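PDB 2HUN: 336aa long hypothetical dTDP-glucose 4,6-dehydratase from Pyrococcus horikoshii, which probably catalyses the NAD-dependent dehydration of dTDP-glucose to a 4-keto-6-deoxy sugar, and binds NAD in its Rossmann-type domain. Local coordinates for residues I15-I20 with A45-L50; E31-D36 with R55-K60; T127-G132 with L279-D284. One frame throughout, in Å; residues are numbered along the deposited sequence.

Contact 1: residues I15-I20 with A45-L50; sequences IGSNFI and ANLKDL. With NAD (nicotinamide-adenine-dinucleotide), chain C.
The hydroxyl OG of S17 sits where several groups meet. It is hydrogen-bonded to the backbone carbonyls of G11 and G13. Its one proton can serve only one of these at a time, or be shared. N46 closes in from the other segment, its CB only 3.0 Å from S17 OG. With chi1 at -72°, OG sits beside the backbone N of S17, where it meets the two carbonyls and N46 CB. The amide of N46 also works outside the pair. Its OD1 accepts from W317, and its ND2 makes a weak bond to G13. L47 covers the same hydroxyl with carbon, its CG 3.6 Å from S17 OG. One turn further along the helix, I20 meets L47 at about a right angle, with I20 CD1 3.8 Å from L47 CD1. Beyond it the other branch of I20 lies near L50. The helix is the first of the Rossmann-type fold, and G11, G13 and G16 fit its GxGxxG pattern. At its start, I15 N donates to the phosphate oxygen O2N of NAD at 3.0 Å, with an angle of 162° at the hydrogen. The extended side chain of I15 brings CD1 to 3.6 Å from C2N of the nicotinamide ring. R21, the residue after I20, ties the loop back to the helix: it bonds the carbonyl of N46 and forms a salt bridge with D49.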
loop_
_atom_site.group_PDB
_atom_site.type_symbol
_atom_site.label_atom_id
_atom_site.label_comp_id
_atom_site.label_asym_id
_atom_site.label_seq_id
_atom_site.Cartn_x
_atom_site.Cartn_y
_atom_site.Cartn_z
ATOM N N ILE A 15 -18.924 9.776 -8.811
ATOM C CA ILE A 15 -19.502 8.501 -8.397
ATOM C C ILE A 15 -20.267 8.613 -7.083
ATOM O O ILE A 15 -21.312 7.984 -6.915
ATOM C CB ILE A 15 -18.404 7.418 -8.268
ATOM C CG1 ILE A 15 -17.672 7.278 -9.607
ATOM C CG2 ILE A 15 -19.024 6.081 -7.861
ATOM C CD1 ILE A 15 -16.467 6.350 -9.570
ATOM N N GLY A 16 -19.751 9.418 -6.155
ATOM C CA GLY A 16 -20.418 9.590 -4.875
ATOM C C GLY A 16 -21.842 10.098 -5.037
ATOM O O GLY A 16 -22.769 9.566 -4.425
ATOM N N SER A 17 -22.021 11.127 -5.864
ATOM C CA SER A 17 -23.346 11.694 -6.104
ATOM C C SER A 17 -24.272 10.669 -6.730
ATOM O O SER A 17 -25.424 10.541 -6.326
ATOM C CB SER A 17 -23.253 12.918 -7.018
ATOM O OG SER A 17 -22.688 14.008 -6.320
ATOM N N ASN A 18 -23.780 9.953 -7.733
ATOM C CA ASN A 18 -24.594 8.927 -8.369
ATOM C C ASN A 18 -25.012 7.874 -7.333
ATOM O O ASN A 18 -26.148 7.405 -7.340
ATOM C CB ASN A 18 -23.807 8.263 -9.502
ATOM C CG ASN A 18 -23.941 9.010 -10.817
ATOM O OD1 ASN A 18 -24.989 8.975 -11.453
ATOM N ND2 ASN A 18 -22.881 9.691 -11.225
ATOM N N PHE A 19 -24.087 7.511 -6.446
ATOM C CA PHE A 19 -24.368 6.518 -5.414
ATOM C C PHE A 19 -25.476 7.010 -4.486
ATOM O O PHE A 19 -26.470 6.315 -4.265
ATOM C CB PHE A 19 -23.107 6.232 -4.589
ATOM C CG PHE A 19 -23.299 5.174 -3.529
ATOM C CD1 PHE A 19 -23.401 3.826 -3.875
ATOM C CD2 PHE A 19 -23.402 5.530 -2.188
ATOM C CE1 PHE A 19 -23.602 2.854 -2.902
ATOM C CE2 PHE A 19 -23.604 4.564 -1.205
ATOM C CZ PHE A 19 -23.704 3.221 -1.565
ATOM N N ILE A 20 -25.298 8.212 -3.945
ATOM C CA ILE A 20 -26.279 8.794 -3.039
ATOM C C ILE A 20 -27.686 8.885 -3.641
ATOM O O ILE A 20 -28.658 8.503 -2.997
ATOM C CB ILE A 20 -25.826 10.194 -2.565
ATOM C CG1 ILE A 20 -24.573 10.046 -1.695
ATOM C CG2 ILE A 20 -26.965 10.888 -1.810
ATOM C CD1 ILE A 20 -23.959 11.356 -1.206
ATOM N N ALA A 45 -23.825 21.153 -7.190
ATOM C CA ALA A 45 -24.946 21.064 -8.118
ATOM C C ALA A 45 -25.370 19.615 -8.336
ATOM O O ALA A 45 -26.519 19.340 -8.678
ATOM C CB ALA A 45 -24.574 21.717 -9.452
ATOM N N ASN A 46 -24.435 18.691 -8.133
ATOM C CA ASN A 46 -24.709 17.269 -8.300
ATOM C C ASN A 46 -25.871 16.805 -7.430
ATOM O O ASN A 46 -26.657 15.957 -7.845
ATOM C CB ASN A 46 -23.481 16.434 -7.923
ATOM C CG ASN A 46 -22.332 16.611 -8.879
ATOM O OD1 ASN A 46 -22.412 17.380 -9.832
ATOM N ND2 ASN A 46 -21.241 15.892 -8.626
ATOM N N LEU A 47 -25.979 17.364 -6.228
ATOM C CA LEU A 47 -27.025 16.953 -5.296
ATOM C C LEU A 47 -27.945 18.066 -4.795
ATOM O O LEU A 47 -28.605 17.898 -3.767
ATOM C CB LEU A 47 -26.381 16.275 -4.078
ATOM C CG LEU A 47 -25.554 15.009 -4.326
ATOM C CD1 LEU A 47 -24.830 14.598 -3.057
ATOM C CD2 LEU A 47 -26.471 13.900 -4.807
ATOM N N LYS A 48 -28.012 19.187 -5.507
ATOM C CA LYS A 48 -28.845 20.287 -5.039
ATOM C C LYS A 48 -30.319 19.952 -4.850
ATOM O O LYS A 48 -30.958 20.490 -3.952
ATOM C CB LYS A 48 -28.698 21.514 -5.943
ATOM C CG LYS A 48 -29.368 21.433 -7.297
ATOM C CD LYS A 48 -29.216 22.777 -7.999
ATOM C CE LYS A 48 -29.910 22.814 -9.351
ATOM N NZ LYS A 48 -29.683 24.126 -10.020
ATOM N N ASP A 49 -30.864 19.056 -5.665
ATOM C CA ASP A 49 -32.275 18.714 -5.525
ATOM C C ASP A 49 -32.568 17.749 -4.376
ATOM O O ASP A 49 -33.730 17.461 -4.087
ATOM C CB ASP A 49 -32.824 18.143 -6.836
ATOM C CG ASP A 49 -32.102 16.897 -7.274
ATOM O OD1 ASP A 49 -30.896 16.988 -7.583
ATOM O OD2 ASP A 49 -32.743 15.826 -7.311
ATOM N N LEU A 50 -31.522 17.251 -3.721
ATOM C CA LEU A 50 -31.698 16.344 -2.590
ATOM C C LEU A 50 -31.285 17.059 -1.311
ATOM O O LEU A 50 -31.575 16.596 -0.208
ATOM C CB LEU A 50 -30.844 15.080 -2.753
ATOM C CG LEU A 50 -31.203 14.094 -3.868
ATOM C CD1 LEU A 50 -30.294 12.872 -3.777
ATOM C CD2 LEU A 50 -32.661 13.677 -3.739
HETATM P PA NAD C . -14.157 12.991 -7.972
HETATM O O1A NAD C . -12.857 13.659 -8.139
HETATM O O2A NAD C . -15.281 13.329 -8.891
HETATM O O5B NAD C . -14.659 13.300 -6.481
HETATM C C5B NAD C . -13.875 13.031 -5.309
HETATM C C4B NAD C . -14.712 13.614 -4.162
HETATM O O4B NAD C . -14.066 13.368 -2.897
HETATM C C3B NAD C . -14.859 15.156 -4.300
HETATM O O3B NAD C . -16.222 15.550 -4.073
HETATM C C2B NAD C . -13.842 15.694 -3.277
HETATM O O2B NAD C . -14.102 16.994 -2.745
HETATM C C1B NAD C . -13.852 14.597 -2.211
HETATM N N9A NAD C . -12.596 14.497 -1.435
HETATM C C8A NAD C . -11.338 14.356 -1.893
HETATM N N7A NAD C . -10.497 14.304 -0.861
HETATM C C5A NAD C . -11.201 14.410 0.262
HETATM C C6A NAD C . -10.883 14.426 1.649
HETATM N N6A NAD C . -9.644 14.325 2.113
HETATM N N1A NAD C . -11.960 14.562 2.556
HETATM C C2A NAD C . -13.277 14.678 2.087
HETATM N N3A NAD C . -13.575 14.665 0.781
HETATM C C4A NAD C . -12.553 14.532 -0.103
HETATM O O3 NAD C . -13.839 11.462 -8.268
HETATM P PN NAD C . -14.665 10.115 -8.364
HETATM O O1N NAD C . -14.379 9.676 -9.760
HETATM O O2N NAD C . -16.097 10.315 -8.057
HETATM O O5D NAD C . -13.880 9.080 -7.402
HETATM C C5D NAD C . -14.486 8.382 -6.310
HETATM C C4D NAD C . -13.581 7.186 -5.917
HETATM O O4D NAD C . -13.623 6.162 -6.925
HETATM C C3D NAD C . -12.116 7.595 -5.718
HETATM O O3D NAD C . -11.615 6.935 -4.527
HETATM C C2D NAD C . -11.419 7.078 -7.008
HETATM O O2D NAD C . -10.053 6.754 -6.731
HETATM C C1D NAD C . -12.280 5.875 -7.361
HETATM N N1N NAD C . -12.308 5.524 -8.795
HETATM C C2N NAD C . -12.915 6.370 -9.784
HETATM C C3N NAD C . -12.911 5.955 -11.127
HETATM C C7N NAD C . -13.556 6.810 -12.243
HETATM O O7N NAD C . -13.679 6.318 -13.371
HETATM N N7N NAD C . -13.977 8.037 -11.967
HETATM C C4N NAD C . -12.312 4.723 -11.492
HETATM C C5N NAD C . -11.718 3.906 -10.507
HETATM C C6N NAD C . -11.710 4.293 -9.156
#

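Contact 2: residues E31-D36 with R55-K60; sequences EVINID and RYTFVK. With NAD (nicotinamide-adenine-dinucleotide), chain C.
Y56 lies alongside N34 on one face of two parallel strands, E31-D36 and Y56-K60. With CG anti to the backbone N (chi1 175°), the ring is laid along N34, and Y56 CE1 is 3.7 Å from N34 CB. The ring also touches I20 and L47. A gap is likely to open beside N34 with an alanine here, and I20 and L47 would lose the ring they pack on. F58 crosses N34 obliquely and brings CD1 to 3.1 Å from N34 O. On the other face, I33 and V59 point the same way, with their CG2 atoms 3.8 Å apart. Five backbone bonds join the strands, the straightest from V59 N to N34 O (177°). Water 1 donates to V32 O and also reaches T57 OG1. At the strand end, the carboxylate of D36 grips the adenosine ribose of NAD. OD1 accepts from ribose O2B at 2.6 Å, and OD2 from O3B. A carboxylate on both hydroxyls would probably disfavour the 2'-phosphate of NADP, consistent with NAD as cofactor.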
loop_
_atom_site.group_PDB
_atom_site.type_symbol
_atom_site.label_atom_id
_atom_site.label_comp_id
_atom_site.label_asym_id
_atom_site.label_seq_id
_atom_site.Cartn_x
_atom_site.Cartn_y
_atom_site.Cartn_z
ATOM N N GLU A 31 -30.812 6.466 5.326
ATOM C CA GLU A 31 -30.392 7.847 5.520
ATOM C C GLU A 31 -28.936 8.013 5.107
ATOM O O GLU A 31 -28.127 7.095 5.252
ATOM C CB GLU A 31 -30.554 8.255 6.981
ATOM C CG GLU A 31 -31.991 8.359 7.448
ATOM C CD GLU A 31 -32.084 8.719 8.917
ATOM O OE1 GLU A 31 -31.487 9.738 9.316
ATOM O OE2 GLU A 31 -32.749 7.980 9.673
ATOM N N VAL A 32 -28.601 9.193 4.605
ATOM C CA VAL A 32 -27.247 9.460 4.169
ATOM C C VAL A 32 -26.646 10.745 4.725
ATOM O O VAL A 32 -27.287 11.794 4.753
ATOM C CB VAL A 32 -27.176 9.538 2.635
ATOM C CG1 VAL A 32 -25.824 10.094 2.206
ATOM C CG2 VAL A 32 -27.407 8.155 2.029
ATOM N N ILE A 33 -25.408 10.640 5.184
ATOM C CA ILE A 33 -24.668 11.786 5.662
ATOM C C ILE A 33 -23.500 11.825 4.698
ATOM O O ILE A 33 -22.725 10.872 4.626
ATOM C CB ILE A 33 -24.108 11.599 7.073
ATOM C CG1 ILE A 33 -25.243 11.533 8.092
ATOM C CG2 ILE A 33 -23.157 12.743 7.388
ATOM C CD1 ILE A 33 -24.769 11.220 9.499
ATOM N N ASN A 34 -23.391 12.913 3.950
ATOM C CA ASN A 34 -22.326 13.077 2.977
ATOM C C ASN A 34 -21.249 14.015 3.495
ATOM O O ASN A 34 -21.509 15.189 3.749
ATOM C CB ASN A 34 -22.925 13.603 1.655
ATOM C CG ASN A 34 -21.874 14.109 0.684
ATOM O OD1 ASN A 34 -20.706 13.749 0.771
ATOM N ND2 ASN A 34 -22.298 14.939 -0.268
ATOM N N ILE A 35 -20.041 13.491 3.675
ATOM C CA ILE A 35 -18.942 14.319 4.135
ATOM C C ILE A 35 -18.042 14.522 2.928
ATOM O O ILE A 35 -17.560 13.567 2.322
ATOM C CB ILE A 35 -18.164 13.661 5.310
ATOM C CG1 ILE A 35 -16.997 14.559 5.718
ATOM C CG2 ILE A 35 -17.683 12.268 4.923
ATOM C CD1 ILE A 35 -16.259 14.093 6.958
ATOM N N ASP A 36 -17.864 15.781 2.555
ATOM C CA ASP A 36 -17.055 16.131 1.409
ATOM C C ASP A 36 -16.418 17.449 1.750
ATOM O O ASP A 36 -17.027 18.339 2.327
ATOM C CB ASP A 36 -17.922 16.270 0.156
ATOM C CG ASP A 36 -17.117 16.156 -1.133
ATOM O OD1 ASP A 36 -16.297 17.047 -1.419
ATOM O OD2 ASP A 36 -17.313 15.161 -1.865
ATOM N N ARG A 55 -33.857 12.766 4.703
ATOM C CA ARG A 55 -32.980 11.614 4.879
ATOM C C ARG A 55 -31.530 11.913 4.505
ATOM O O ARG A 55 -30.651 11.071 4.695
ATOM C CB ARG A 55 -33.484 10.444 4.037
ATOM C CG ARG A 55 -34.877 9.964 4.385
ATOM C CD ARG A 55 -35.316 8.928 3.376
ATOM N NE ARG A 55 -35.298 9.491 2.030
ATOM C CZ ARG A 55 -35.314 8.772 0.915
ATOM N NH1 ARG A 55 -35.346 7.450 0.976
ATOM N NH2 ARG A 55 -35.297 9.377 -0.264
ATOM N N TYR A 56 -31.284 13.112 3.983
ATOM C CA TYR A 56 -29.942 13.512 3.564
ATOM C C TYR A 56 -29.359 14.636 4.426
ATOM O O TYR A 56 -30.053 15.574 4.792
ATOM C CB TYR A 56 -29.976 13.949 2.091
ATOM C CG TYR A 56 -28.663 14.496 1.566
ATOM C CD1 TYR A 56 -27.681 13.650 1.052
ATOM C CD2 TYR A 56 -28.399 15.864 1.601
ATOM C CE1 TYR A 56 -26.468 14.158 0.582
ATOM C CE2 TYR A 56 -27.193 16.380 1.140
ATOM C CZ TYR A 56 -26.234 15.525 0.632
ATOM O OH TYR A 56 -25.046 16.046 0.172
ATOM N N THR A 57 -28.077 14.524 4.754
ATOM C CA THR A 57 -27.393 15.537 5.554
ATOM C C THR A 57 -26.003 15.726 4.972
ATOM O O THR A 57 -25.282 14.749 4.762
ATOM C CB THR A 57 -27.211 15.099 7.021
ATOM O OG1 THR A 57 -28.454 14.630 7.545
ATOM C CG2 THR A 57 -26.730 16.269 7.863
ATOM N N PHE A 58 -25.627 16.972 4.707
ATOM C CA PHE A 58 -24.304 17.254 4.170
ATOM C C PHE A 58 -23.388 17.840 5.230
ATOM O O PHE A 58 -23.752 18.780 5.944
ATOM C CB PHE A 58 -24.371 18.224 2.991
ATOM C CG PHE A 58 -23.024 18.750 2.574
ATOM C CD1 PHE A 58 -21.990 17.877 2.249
ATOM C CD2 PHE A 58 -22.779 20.118 2.534
ATOM C CE1 PHE A 58 -20.732 18.356 1.895
ATOM C CE2 PHE A 58 -21.522 20.611 2.179
ATOM C CZ PHE A 58 -20.498 19.728 1.860
ATOM N N VAL A 59 -22.193 17.272 5.325
ATOM C CA VAL A 59 -21.200 17.736 6.275
ATOM C C VAL A 59 -19.923 18.089 5.533
ATOM O O VAL A 59 -19.257 17.221 4.957
ATOM C CB VAL A 59 -20.875 16.661 7.342
ATOM C CG1 VAL A 59 -19.775 17.170 8.270
ATOM C CG2 VAL A 59 -22.130 16.325 8.146
ATOM N N LYS A 60 -19.593 19.377 5.540
ATOM C CA LYS A 60 -18.389 19.856 4.887
ATOM C C LYS A 60 -17.205 19.599 5.806
ATOM O O LYS A 60 -17.174 20.076 6.943
ATOM C CB LYS A 60 -18.514 21.349 4.591
ATOM C CG LYS A 60 -17.248 21.998 4.067
ATOM C CD LYS A 60 -17.579 22.979 2.957
ATOM C CE LYS A 60 -16.406 23.878 2.630
ATOM N NZ LYS A 60 -16.304 24.984 3.615
HETATM P PA NAD C . -14.157 12.991 -7.972
HETATM O O1A NAD C . -12.857 13.659 -8.139
HETATM O O2A NAD C . -15.281 13.329 -8.891
HETATM O O5B NAD C . -14.659 13.300 -6.481
HETATM C C5B NAD C . -13.875 13.031 -5.309
HETATM C C4B NAD C . -14.712 13.614 -4.162
HETATM O O4B NAD C . -14.066 13.368 -2.897
HETATM C C3B NAD C . -14.859 15.156 -4.300
HETATM O O3B NAD C . -16.222 15.550 -4.073
HETATM C C2B NAD C . -13.842 15.694 -3.277
HETATM O O2B NAD C . -14.102 16.994 -2.745
HETATM C C1B NAD C . -13.852 14.597 -2.211
HETATM N N9A NAD C . -12.596 14.497 -1.435
HETATM C C8A NAD C . -11.338 14.356 -1.893
HETATM N N7A NAD C . -10.497 14.304 -0.861
HETATM C C5A NAD C . -11.201 14.410 0.262
HETATM C C6A NAD C . -10.883 14.426 1.649
HETATM N N6A NAD C . -9.644 14.325 2.113
HETATM N N1A NAD C . -11.960 14.562 2.556
HETATM C C2A NAD C . -13.277 14.678 2.087
HETATM N N3A NAD C . -13.575 14.665 0.781
HETATM C C4A NAD C . -12.553 14.532 -0.103
HETATM O O3 NAD C . -13.839 11.462 -8.268
HETATM P PN NAD C . -14.665 10.115 -8.364
HETATM O O1N NAD C . -14.379 9.676 -9.760
HETATM O O2N NAD C . -16.097 10.315 -8.057
HETATM O O5D NAD C . -13.880 9.080 -7.402
HETATM C C5D NAD C . -14.486 8.382 -6.310
HETATM C C4D NAD C . -13.581 7.186 -5.917
HETATM O O4D NAD C . -13.623 6.162 -6.925
HETATM C C3D NAD C . -12.116 7.595 -5.718
HETATM O O3D NAD C . -11.615 6.935 -4.527
HETATM C C2D NAD C . -11.419 7.078 -7.008
HETATM O O2D NAD C . -10.053 6.754 -6.731
HETATM C C1D NAD C . -12.280 5.875 -7.361
HETATM N N1N NAD C . -12.308 5.524 -8.795
HETATM C C2N NAD C . -12.915 6.370 -9.784
HETATM C C3N NAD C . -12.911 5.955 -11.127
HETATM C C7N NAD C . -13.556 6.810 -12.243
HETATM O O7N NAD C . -13.679 6.318 -13.371
HETATM N N7N NAD C . -13.977 8.037 -11.967
HETATM C C4N NAD C . -12.312 4.723 -11.492
HETATM C C5N NAD C . -11.718 3.906 -10.507
HETATM C C6N NAD C . -11.710 4.293 -9.156
HETATM O O HOH W 1 -28.911 12.248 7.105
#

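Contact 3: residues T127-G132 with L279-D284; sequences TDEVYG and LRYSLD. With NAD (nicotinamide-adenine-dinucleotide), chain C.
D128 and L283 stand opposite each other with CA atoms 6.6 Å apart, where an irregular helical turn at D128-Y131 meets the extended L279-D284. No direct hydrogen bond crosses the pair. Water 2 spans it instead, donating to the carbonyls of D128 and G132 and weakly accepting from S282 N. L283 fills the middle. Its CD1 lies 3.4 Å from D128 CB, and its other branch, CD2, is 3.4 Å from Y131 CD2, meeting that ring obliquely. The CG of L283 is anti to the carbonyl carbon (chi1 -58°), which sets the fork of the side chain between these two residues. The hydroxyl of Y131 goes elsewhere, to N241 and R177. Y281 takes the other end: E129 CG lies over one face of its ring, while Y281 CD1 comes to 3.6 Å from G132 O. T127 shapes the start of the turn. Its OG1 accepts from E129 N at 3.0 Å in an ST turn, and T127 CB is 3.6 Å from C6N of the nicotinamide. E129 also packs on Y151, which binds NAD. A Thr-Asp-Glu sequence beside the nicotinamide, at the end of a parallel strand, fits the active-site region of dTDP-glucose 4,6-dehydratases.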
loop_
_atom_site.group_PDB
_atom_site.type_symbol
_atom_site.label_atom_id
_atom_site.label_comp_id
_atom_site.label_asym_id
_atom_site.label_seq_id
_atom_site.Cartn_x
_atom_site.Cartn_y
_atom_site.Cartn_z
ATOM N N THR A 127 -9.166 1.697 -7.070
ATOM C CA THR A 127 -9.039 1.685 -8.528
ATOM C C THR A 127 -8.266 0.550 -9.194
ATOM O O THR A 127 -7.378 -0.064 -8.596
ATOM C CB THR A 127 -8.391 3.001 -8.999
ATOM O OG1 THR A 127 -8.144 2.946 -10.408
ATOM C CG2 THR A 127 -7.086 3.222 -8.280
ATOM N N ASP A 128 -8.593 0.311 -10.462
ATOM C CA ASP A 128 -7.941 -0.724 -11.261
ATOM C C ASP A 128 -6.486 -0.334 -11.523
ATOM O O ASP A 128 -5.665 -1.166 -11.914
ATOM C CB ASP A 128 -8.694 -0.917 -12.592
ATOM C CG ASP A 128 -8.660 0.330 -13.496
ATOM O OD1 ASP A 128 -8.506 1.461 -12.989
ATOM O OD2 ASP A 128 -8.808 0.171 -14.727
ATOM N N GLU A 129 -6.165 0.936 -11.290
ATOM C CA GLU A 129 -4.806 1.411 -11.509
ATOM C C GLU A 129 -3.795 0.895 -10.490
ATOM O O GLU A 129 -2.588 0.958 -10.736
ATOM C CB GLU A 129 -4.763 2.945 -11.537
ATOM C CG GLU A 129 -5.334 3.562 -12.813
ATOM C CD GLU A 129 -5.127 5.069 -12.867
ATOM O OE1 GLU A 129 -3.961 5.512 -12.924
ATOM O OE2 GLU A 129 -6.128 5.808 -12.843
ATOM N N VAL A 130 -4.264 0.380 -9.357
ATOM C CA VAL A 130 -3.330 -0.125 -8.349
ATOM C C VAL A 130 -2.469 -1.259 -8.895
ATOM O O VAL A 130 -1.325 -1.416 -8.488
ATOM C CB VAL A 130 -4.055 -0.621 -7.076
ATOM C CG1 VAL A 130 -4.643 0.563 -6.318
ATOM C CG2 VAL A 130 -5.149 -1.619 -7.451
ATOM N N TYR A 131 -3.020 -2.032 -9.826
ATOM C CA TYR A 131 -2.313 -3.158 -10.432
ATOM C C TYR A 131 -1.307 -2.795 -11.524
ATOM O O TYR A 131 -0.504 -3.632 -11.934
ATOM C CB TYR A 131 -3.304 -4.102 -11.110
ATOM C CG TYR A 131 -4.343 -4.719 -10.199
ATOM C CD1 TYR A 131 -4.024 -5.796 -9.370
ATOM C CD2 TYR A 131 -5.655 -4.249 -10.196
ATOM C CE1 TYR A 131 -4.991 -6.396 -8.565
ATOM C CE2 TYR A 131 -6.633 -4.838 -9.396
ATOM C CZ TYR A 131 -6.293 -5.914 -8.584
ATOM O OH TYR A 131 -7.251 -6.509 -7.800
ATOM N N GLY A 132 -1.354 -1.562 -12.010
ATOM C CA GLY A 132 -0.448 -1.190 -13.083
ATOM C C GLY A 132 -0.962 -1.770 -14.389
ATOM O O GLY A 132 -2.023 -2.399 -14.413
ATOM N N LEU A 279 -1.094 2.563 -22.415
ATOM C CA LEU A 279 -1.155 1.435 -21.480
ATOM C C LEU A 279 -2.558 0.820 -21.365
ATOM O O LEU A 279 -3.577 1.487 -21.461
ATOM C CB LEU A 279 -0.667 1.912 -20.117
ATOM C CG LEU A 279 0.744 2.487 -20.168
ATOM C CD1 LEU A 279 1.353 2.649 -18.775
ATOM C CD2 LEU A 279 1.713 1.616 -20.964
ATOM N N ARG A 280 -2.567 -0.516 -21.186
ATOM C CA ARG A 280 -3.816 -1.231 -20.988
ATOM C C ARG A 280 -3.995 -1.644 -19.521
ATOM O O ARG A 280 -3.075 -2.104 -18.860
ATOM C CB ARG A 280 -3.786 -2.483 -21.872
ATOM C CG ARG A 280 -4.971 -3.428 -21.640
ATOM C CD ARG A 280 -5.027 -4.565 -22.674
ATOM N NE ARG A 280 -6.178 -5.451 -22.443
ATOM C CZ ARG A 280 -6.004 -6.491 -21.594
ATOM N NH1 ARG A 280 -4.848 -6.676 -20.979
ATOM N NH2 ARG A 280 -7.024 -7.328 -21.355
ATOM N N TYR A 281 -5.209 -1.442 -19.026
ATOM C CA TYR A 281 -5.567 -1.796 -17.663
ATOM C C TYR A 281 -6.713 -2.773 -17.813
ATOM O O TYR A 281 -7.621 -2.533 -18.603
ATOM C CB TYR A 281 -6.020 -0.556 -16.903
ATOM C CG TYR A 281 -4.897 0.418 -16.658
ATOM C CD1 TYR A 281 -4.107 0.322 -15.516
ATOM C CD2 TYR A 281 -4.606 1.420 -17.583
ATOM C CE1 TYR A 281 -3.053 1.203 -15.293
ATOM C CE2 TYR A 281 -3.550 2.308 -17.374
ATOM C CZ TYR A 281 -2.782 2.193 -16.228
ATOM O OH TYR A 281 -1.751 3.075 -16.008
ATOM N N SER A 282 -6.671 -3.878 -17.078
ATOM C CA SER A 282 -7.727 -4.870 -17.196
ATOM C C SER A 282 -7.948 -5.637 -15.896
ATOM O O SER A 282 -7.009 -6.178 -15.315
ATOM C CB SER A 282 -7.388 -5.839 -18.331
ATOM O OG SER A 282 -8.452 -6.734 -18.571
ATOM N N LEU A 283 -9.200 -5.673 -15.448
ATOM C CA LEU A 283 -9.559 -6.365 -14.218
ATOM C C LEU A 283 -10.405 -7.605 -14.473
ATOM O O LEU A 283 -11.307 -7.604 -15.309
ATOM C CB LEU A 283 -10.344 -5.441 -13.282
ATOM C CG LEU A 283 -9.720 -4.122 -12.829
ATOM C CD1 LEU A 283 -10.561 -3.560 -11.690
ATOM C CD2 LEU A 283 -8.295 -4.333 -12.369
ATOM N N ASP A 284 -10.092 -8.660 -13.729
ATOM C CA ASP A 284 -10.817 -9.920 -13.791
ATOM C C ASP A 284 -11.855 -9.795 -12.668
ATOM O O ASP A 284 -11.494 -9.845 -11.494
ATOM C CB ASP A 284 -9.866 -11.080 -13.476
ATOM C CG ASP A 284 -10.570 -12.428 -13.431
ATOM O OD1 ASP A 284 -11.768 -12.479 -13.062
ATOM O OD2 ASP A 284 -9.910 -13.444 -13.745
HETATM P PA NAD C . -14.157 12.991 -7.972
HETATM O O1A NAD C . -12.857 13.659 -8.139
HETATM O O2A NAD C . -15.281 13.329 -8.891
HETATM O O5B NAD C . -14.659 13.300 -6.481
HETATM C C5B NAD C . -13.875 13.031 -5.309
HETATM C C4B NAD C . -14.712 13.614 -4.162
HETATM O O4B NAD C . -14.066 13.368 -2.897
HETATM C C3B NAD C . -14.859 15.156 -4.300
HETATM O O3B NAD C . -16.222 15.550 -4.073
HETATM C C2B NAD C . -13.842 15.694 -3.277
HETATM O O2B NAD C . -14.102 16.994 -2.745
HETATM C C1B NAD C . -13.852 14.597 -2.211
HETATM N N9A NAD C . -12.596 14.497 -1.435
HETATM C C8A NAD C . -11.338 14.356 -1.893
HETATM N N7A NAD C . -10.497 14.304 -0.861
HETATM C C5A NAD C . -11.201 14.410 0.262
HETATM C C6A NAD C . -10.883 14.426 1.649
HETATM N N6A NAD C . -9.644 14.325 2.113
HETATM N N1A NAD C . -11.960 14.562 2.556
HETATM C C2A NAD C . -13.277 14.678 2.087
HETATM N N3A NAD C . -13.575 14.665 0.781
HETATM C C4A NAD C . -12.553 14.532 -0.103
HETATM O O3 NAD C . -13.839 11.462 -8.268
HETATM P PN NAD C . -14.665 10.115 -8.364
HETATM O O1N NAD C . -14.379 9.676 -9.760
HETATM O O2N NAD C . -16.097 10.315 -8.057
HETATM O O5D NAD C . -13.880 9.080 -7.402
HETATM C C5D NAD C . -14.486 8.382 -6.310
HETATM C C4D NAD C . -13.581 7.186 -5.917
HETATM O O4D NAD C . -13.623 6.162 -6.925
HETATM C C3D NAD C . -12.116 7.595 -5.718
HETATM O O3D NAD C . -11.615 6.935 -4.527
HETATM C C2D NAD C . -11.419 7.078 -7.008
HETATM O O2D NAD C . -10.053 6.754 -6.731
HETATM C C1D NAD C . -12.280 5.875 -7.361
HETATM N N1N NAD C . -12.308 5.524 -8.795
HETATM C C2N NAD C . -12.915 6.370 -9.784
HETATM C C3N NAD C . -12.911 5.955 -11.127
HETATM C C7N NAD C . -13.556 6.810 -12.243
HETATM O O7N NAD C . -13.679 6.318 -13.371
HETATM N N7N NAD C . -13.977 8.037 -11.967
HETATM C C4N NAD C . -12.312 4.723 -11.492
HETATM C C5N NAD C . -11.718 3.906 -10.507
HETATM C C6N NAD C . -11.710 4.293 -9.156
HETATM O O HOH W 2 -4.917 -3.003 -14.351
#

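Contacts 1 and 2 are neighbours, with centres 10 Å apart, and they touch: L47 CD1 lies 3.5 Å from Y56 OH. Their segments alternate along the chain. I20 and L47 pack on the sheet face that carries N34 and Y56. Contact 3 comes later in the sequence and across the chain's centre. Its centre is about 27 Å from that of contact 1 and 31 Å from that of contact 2. Segment 127-132 leaves the end of strand 121-127 of the same mixed sheet, and 279-284 lies in the loop before helix 286-292. NAD links the three: its adenosine ribose meets contact 2, its phosphate and nicotinamide meet I15 of contact 1, and the nicotinamide also meets T127 of contact 3.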